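Local coordinates for protein enoyl-CoA hydratase EchA1 (Mycobacterium marinum, PDB 3QXI) that probably catalyses the reversible hydration of enoyl-CoA thioesters in fatty acid metabolism, as a member of the crotonase family, at residues D171-S174 and A175-H179; R157-Y160 and A161-M164. All blocks are in the same frame, centred on the assembly; numbering follows the deposited sequence.

Interaction 1. Residues D171-S174 and A175-H179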
# COMPACT_ATOMS: atom_id res chain seq x y z
N ASP B 171 1.88 -5.36 -19.73
CA ASP B 171 0.94 -4.40 -20.35
C ASP B 171 1.34 -2.98 -20.01
O ASP B 171 1.85 -2.74 -18.92
CB ASP B 171 -0.49 -4.55 -19.79
CG ASP B 171 -1.19 -5.84 -20.22
OD1 ASP B 171 -0.65 -6.58 -21.09
OD2 ASP B 171 -2.30 -6.10 -19.68
N ASN B 172 1.04 -2.04 -20.91
CA ASN B 172 1.17 -0.61 -20.61
C ASN B 172 0.17 -0.12 -19.55
O ASN B 172 -0.90 -0.69 -19.35
CB ASN B 172 1.03 0.26 -21.87
CG ASN B 172 2.13 0.01 -22.88
OD1 ASN B 172 3.19 -0.57 -22.58
ND2 ASN B 172 1.90 0.46 -24.11
N LEU B 173 0.59 0.92 -18.85
CA LEU B 173 -0.23 1.57 -17.86
C LEU B 173 -0.32 3.03 -18.28
O LEU B 173 0.70 3.74 -18.29
CB LEU B 173 0.44 1.46 -16.49
CG LEU B 173 -0.19 2.37 -15.45
CD1 LEU B 173 -1.57 1.82 -15.04
CD2 LEU B 173 0.68 2.46 -14.25
N SER B 174 -1.51 3.47 -18.65
CA SER B 174 -1.68 4.81 -19.23
C SER B 174 -1.40 5.83 -18.14
O SER B 174 -1.55 5.52 -16.94
CB SER B 174 -3.11 5.02 -19.71
OG SER B 174 -3.96 5.17 -18.57
N ALA B 175 -1.00 7.04 -18.53
CA ALA B 175 -0.87 8.10 -17.52
C ALA B 175 -2.17 8.34 -16.75
O ALA B 175 -2.13 8.49 -15.55
CB ALA B 175 -0.37 9.39 -18.14
N GLU B 176 -3.32 8.37 -17.43
CA GLU B 176 -4.59 8.63 -16.74
C GLU B 176 -4.94 7.55 -15.72
O GLU B 176 -5.47 7.87 -14.64
CB GLU B 176 -5.75 8.77 -17.75
CG GLU B 176 -5.78 10.09 -18.59
CD GLU B 176 -6.83 10.06 -19.70
OE1 GLU B 176 -7.52 11.07 -19.92
OE2 GLU B 176 -6.97 9.01 -20.34
N ARG B 177 -4.65 6.29 -16.06
CA ARG B 177 -4.84 5.19 -15.13
C ARG B 177 -3.85 5.27 -13.96
O ARG B 177 -4.24 5.07 -12.79
CB ARG B 177 -4.82 3.82 -15.80
CG ARG B 177 -5.44 2.76 -14.89
CD ARG B 177 -5.37 1.34 -15.49
NE ARG B 177 -5.90 0.35 -14.55
CZ ARG B 177 -5.68 -0.96 -14.61
NH1 ARG B 177 -4.91 -1.48 -15.58
NH2 ARG B 177 -6.20 -1.75 -13.69
N ALA B 178 -2.59 5.63 -14.25
CA ALA B 178 -1.61 5.84 -13.17
C ALA B 178 -1.98 7.04 -12.29
O ALA B 178 -1.60 7.11 -11.13
CB ALA B 178 -0.22 6.02 -13.73
N HIS B 179 -2.66 8.02 -12.85
CA HIS B 179 -3.12 9.12 -12.03
C HIS B 179 -4.28 8.63 -11.17
O HIS B 179 -4.33 8.93 -9.98
CB HIS B 179 -3.53 10.29 -12.90
CG HIS B 179 -4.21 11.39 -12.15
ND1 HIS B 179 -5.57 11.62 -12.24
CD2 HIS B 179 -3.72 12.32 -11.30
CE1 HIS B 179 -5.88 12.66 -11.48
NE2 HIS B 179 -4.78 13.09 -10.90
O HOH W 1 -3.51 -0.43 -18.17
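S174 OG accepts the backbone N-H of R177 at 2.8 Å from N, the shortest polar bond joining the end of a strand to the helix that follows it. The hydroxyl oxygen lies between the backbone N and the carbonyl carbon of its own residue (chi1 72°), a rotation that swings it over the first turn to meet the N-H of R177 with an N-H...O angle of 159°. One residue thus serves the helix twice, because S174 O also receives A178 N at 2.9 Å, the donor tilted 18° from the carbonyl plane. The two bonds leave neighbouring N-H groups at the start of the helix with partners. The capping bond also brings S174 OG to 3.2 Å from R177 CB, the first side-chain carbon.

The apolar half of the contact belongs to L173. Its two methyl branches divide the work: CD2 rests 3.7 Å from A178 CB, while CD1 lies against the aliphatic part of R177, 3.9 Å from CD. The two longer side chains cross at about a right angle. R177 runs extended from CG to NE and carries its guanidinium past the leucine to a water, which sits in the guanidinium plane at its edge, 3.1 Å from NH1. That water donates in turn to N172 O at 2.9 Å, tying the arginine's far end back to the backbone at N172. E176 turns its carboxylate elsewhere, to a salt bridge with R131. L173 also packs on L166 of helix 160-169 and pairs by backbone hydrogen bonding with F135, keeping strand 173-174 in its small mixed sheet. The whole is a serine N-cap at a direct strand-to-helix junction, here opening helix 175-180 of a crotonase-family subunit.

Interaction 2. Residues R157-Y160 and A161-M164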
# COMPACT_ATOMS: atom_id res chain seq x y z
N ARG B 157 3.59 1.95 -5.02
CA ARG B 157 2.97 3.16 -5.53
C ARG B 157 1.50 2.99 -5.95
O ARG B 157 0.73 3.94 -5.90
CB ARG B 157 3.79 3.78 -6.70
CG ARG B 157 5.20 4.21 -6.33
CD ARG B 157 5.31 5.70 -5.87
NE ARG B 157 6.48 6.39 -6.47
CZ ARG B 157 6.45 7.43 -7.34
NH1 ARG B 157 5.29 7.98 -7.79
NH2 ARG B 157 7.60 7.93 -7.78
N ILE B 158 1.13 1.79 -6.38
CA ILE B 158 -0.23 1.49 -6.87
C ILE B 158 -0.66 0.21 -6.15
O ILE B 158 0.18 -0.41 -5.50
CB ILE B 158 -0.25 1.27 -8.42
CG1 ILE B 158 0.53 0.02 -8.86
CG2 ILE B 158 0.31 2.46 -9.17
CD1 ILE B 158 0.34 -0.31 -10.34
N PRO B 159 -1.94 -0.19 -6.26
CA PRO B 159 -2.34 -1.41 -5.56
C PRO B 159 -1.48 -2.64 -5.92
O PRO B 159 -1.19 -2.87 -7.12
CB PRO B 159 -3.79 -1.59 -6.02
CG PRO B 159 -4.26 -0.17 -6.12
CD PRO B 159 -3.12 0.47 -6.86
N TYR B 160 -1.07 -3.38 -4.89
CA TYR B 160 -0.22 -4.57 -5.04
C TYR B 160 -0.61 -5.49 -6.21
O TYR B 160 0.25 -5.85 -7.01
CB TYR B 160 -0.16 -5.36 -3.71
CG TYR B 160 0.73 -6.58 -3.75
CD1 TYR B 160 2.06 -6.49 -3.37
CD2 TYR B 160 0.24 -7.81 -4.15
CE1 TYR B 160 2.88 -7.58 -3.38
CE2 TYR B 160 1.08 -8.93 -4.18
CZ TYR B 160 2.41 -8.79 -3.78
OH TYR B 160 3.27 -9.86 -3.77
N ALA B 161 -1.89 -5.86 -6.31
CA ALA B 161 -2.33 -6.79 -7.35
C ALA B 161 -2.24 -6.22 -8.77
O ALA B 161 -2.01 -6.97 -9.74
CB ALA B 161 -3.72 -7.28 -7.07
N ILE B 162 -2.42 -4.91 -8.91
CA ILE B 162 -2.32 -4.28 -10.23
C ILE B 162 -0.86 -4.17 -10.64
O ILE B 162 -0.53 -4.44 -11.78
CB ILE B 162 -3.00 -2.88 -10.30
CG1 ILE B 162 -4.50 -2.97 -9.96
CG2 ILE B 162 -2.80 -2.27 -11.67
CD1 ILE B 162 -5.23 -1.58 -9.97
N ALA B 163 0.01 -3.78 -9.69
CA ALA B 163 1.46 -3.89 -9.90
C ALA B 163 1.91 -5.29 -10.33
O ALA B 163 2.69 -5.42 -11.28
CB ALA B 163 2.22 -3.46 -8.65
N MET B 164 1.46 -6.32 -9.62
CA MET B 164 1.78 -7.71 -9.99
C MET B 164 1.35 -8.00 -11.44
O MET B 164 2.12 -8.52 -12.25
CB MET B 164 1.11 -8.69 -9.01
CG MET B 164 1.42 -10.21 -9.24
SD MET B 164 3.18 -10.60 -8.99
CE MET B 164 3.22 -10.81 -7.19
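A helix start with proline at the N-cap position, which has no side-chain acceptor to offer, lies where the loop after helix 150-157 turns into helix 160-169. P159 O begins the helical bonding by receiving A163 N at 3.0 Å, nearly along the C=O axis and almost straight at the hydrogen (173°); a weak second bond reaches the same oxygen from I162 N. One residue on, Y160 O takes M164 N at 2.9 Å, and the regular helical pattern is under way.

Two groups of side chains pack along this first turn. I158 holds CG1 between its backbone N and carbonyl carbon (chi1 66°), which sends the branch forward to the helix: CD1 lies 3.5 Å from A163 N and also meets I162 CG2, while CG1 packs 3.9 Å from A163 CB. P159 adds a looser touch, its CB to I162 CD1. Y160 and M164, one turn apart, run side by side and point the same way. Bends at chi2 and chi3 bring the methionine's terminal methyl back beside the phenol end of the tyrosine, with CE 3.5 Å from OH and 4.0 Å from CZ.

The same turn also meets a second subunit: P159 and A161 touch G182 there, and M164 meets I219 of its helix 209-221. Within the chain, I158, P159 and I162 share L181 of the loop after helix 175-180, and A163 lies on L154 and P155 of helix 150-157.

Overall arrangement
Both interactions are helix beginnings, and they come in series along the chain: helix 160-169, opened by interaction 2, leads to strand 173-174, from which interaction 1 starts the next helix. Their centres lie about 12 Å apart, and they touch where R177 NH2 packs against I162 CD1. The chemistry follows the setting. Interaction 1 is partly buried and uses a serine hydroxyl and a water held by R177; beside it, D171 forms a salt bridge with K203 of a second subunit. Interaction 2 is buried, relying on main-chain bonds and apolar side chains, several of them against that subunit. M183 packs against both, touching L173 and I158.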